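Local coordinates for YfkN protein (Bacillus subtilis subsp. subtilis, PDB 3GVE) that belongs to the calcineurin-like metallophosphoesterase family and carries a magnesium ion and a manganese ion side by side in one site, at residues A228-F233 with S247-G252. Numbering follows the deposited sequence. Where two conformers were deposited one is given.
Sequences AENAVF and SGHQHG. With MG (magnesium ion), chain D; MN (manganese (II) ion), chain C.
The imidazole of His249 meets Glu229 and Asn230 at its edge, with both partners near the ring plane. From its NE2 a nearly straight hydrogen bond (N-H...O angle 171°) runs to Glu229 OE2, 2.8 Å away, arriving on the lone pair that faces away from the other carboxylate oxygen. The carboxylate is nevertheless turned by 59° against the ring. Glu229 reaches this far because CG is anti to the backbone N and the extended chain beyond it carries the carboxylate to the ring. Beside this bond, Asn230 OD1 lies 3.3 Å from His249 CD2, along the same ring edge; its hydrogen bond is to the backbone N of Gly218. The amide of Asn230 also packs on that of Gln250, the two planes 37° apart and Asn230 CG 3.4 Å from Gln250 NE2, an approach of flat groups with no hydrogen bond between them; the Gln250 amide has its main polar partner at Ile219. Deeper in, where helix 232-238 begins, Val232 CG2 rests against Ser247 OG in one of the two conformers of that serine, whose hydroxyl there is hydrogen-bonded to the carbonyl O of Thr217. The contact thus fastens the turn leading into this helix to the loop after strand 244-247, a loop that brings two metal ligands of the calcineurin-like fold. His249 ND1 binds magnesium at 2.4 Å, in a site completed by Asp64, Asn108 and His216; His251 NE2 binds manganese together with Asp19, His21 and Asp64. A water bound to both ions lies 2.6 Å from His249 O, within hydrogen-bonding distance. The principle illustrated is second-shell support of a metal ligand: with ND1 on magnesium and NE2 giving its proton to Glu229, the imidazole is held at two ring nitrogens, which restricts its rotation, and the nearby carboxylate probably makes ND1 a stronger donor to the metal.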
# COMPACT_ATOMS: atom_id res chain seq x y z
N ALA A 228 16.17 -1.06 18.05
CA ALA A 228 15.30 -1.94 17.25
C ALA A 228 14.05 -1.23 16.76
O ALA A 228 13.42 -0.47 17.48
CB ALA A 228 14.93 -3.16 18.05
N GLU A 229 13.70 -1.52 15.51
CA GLU A 229 12.50 -0.98 14.88
C GLU A 229 11.22 -1.54 15.48
O GLU A 229 10.25 -0.81 15.67
CB GLU A 229 12.56 -1.29 13.38
CG GLU A 229 11.39 -0.74 12.56
CD GLU A 229 11.53 -0.93 11.06
OE1 GLU A 229 12.66 -1.21 10.60
OE2 GLU A 229 10.54 -0.81 10.34
N ASN A 230 11.22 -2.85 15.75
CA ASN A 230 10.05 -3.60 16.20
C ASN A 230 10.32 -4.19 17.58
O ASN A 230 10.80 -5.29 17.71
CB ASN A 230 9.68 -4.66 15.16
CG ASN A 230 9.12 -4.04 13.89
OD1 ASN A 230 8.12 -3.34 13.93
ND2 ASN A 230 9.76 -4.29 12.76
N ALA A 231 10.00 -3.41 18.60
CA ALA A 231 10.52 -3.61 19.94
C ALA A 231 9.53 -4.08 21.00
O ALA A 231 9.86 -4.05 22.16
CB ALA A 231 11.19 -2.29 20.42
N VAL A 232 8.33 -4.49 20.60
CA VAL A 232 7.32 -4.89 21.59
C VAL A 232 7.77 -6.02 22.54
O VAL A 232 7.50 -5.98 23.72
CB VAL A 232 5.98 -5.24 20.93
CG1 VAL A 232 5.05 -5.92 21.96
CG2 VAL A 232 5.32 -3.97 20.37
N PHE A 233 8.44 -7.02 22.00
CA PHE A 233 8.91 -8.12 22.86
C PHE A 233 9.83 -7.58 23.96
O PHE A 233 9.75 -7.98 25.09
CB PHE A 233 9.65 -9.17 22.03
CG PHE A 233 10.12 -10.36 22.83
CD1 PHE A 233 9.31 -11.46 23.02
CD2 PHE A 233 11.38 -10.36 23.38
CE1 PHE A 233 9.77 -12.57 23.76
CE2 PHE A 233 11.85 -11.46 24.11
CZ PHE A 233 11.04 -12.56 24.29
N SER A 247 0.18 -2.41 19.87
CA SER A 247 1.26 -2.55 18.93
C SER A 247 0.70 -2.25 17.55
O SER A 247 -0.47 -2.34 17.29
CB SER A 247 1.83 -3.97 19.02
OG SER A 247 2.85 -4.22 18.08
N GLY A 248 1.59 -1.90 16.66
CA GLY A 248 1.27 -1.59 15.27
C GLY A 248 2.51 -1.72 14.38
O GLY A 248 3.35 -2.58 14.61
N HIS A 249 2.58 -0.81 13.42
CA HIS A 249 3.69 -0.60 12.51
C HIS A 249 3.82 -1.71 11.46
O HIS A 249 3.96 -1.41 10.30
CB HIS A 249 4.99 -0.37 13.28
CG HIS A 249 6.16 -0.03 12.41
ND1 HIS A 249 6.19 1.08 11.60
CD2 HIS A 249 7.35 -0.66 12.23
CE1 HIS A 249 7.34 1.12 10.96
NE2 HIS A 249 8.06 0.07 11.32
N GLN A 250 3.80 -2.97 11.87
CA GLN A 250 4.01 -4.10 10.96
C GLN A 250 2.80 -4.43 10.08
O GLN A 250 2.93 -5.13 9.10
CB GLN A 250 4.42 -5.35 11.74
CG GLN A 250 5.89 -5.38 12.12
CD GLN A 250 6.21 -6.47 13.13
OE1 GLN A 250 5.37 -6.90 13.90
NE2 GLN A 250 7.45 -6.90 13.15
N HIS A 251 1.63 -3.92 10.44
CA HIS A 251 0.41 -4.22 9.69
C HIS A 251 0.04 -5.72 9.78
O HIS A 251 -0.65 -6.24 8.92
CB HIS A 251 0.50 -3.74 8.22
CG HIS A 251 0.61 -2.25 8.04
ND1 HIS A 251 0.30 -1.63 6.85
CD2 HIS A 251 1.00 -1.25 8.88
CE1 HIS A 251 0.48 -0.32 6.97
NE2 HIS A 251 0.92 -0.07 8.18
N GLY A 252 0.49 -6.38 10.85
CA GLY A 252 0.17 -7.78 11.12
C GLY A 252 -0.96 -7.97 12.12
O GLY A 252 -1.65 -7.01 12.43
MG MG D . 4.54 2.73 10.97
MN MN C . 1.76 1.91 8.85
O HOH W 1 3.70 1.05 9.41
O HOH W 2 3.02 2.28 7.03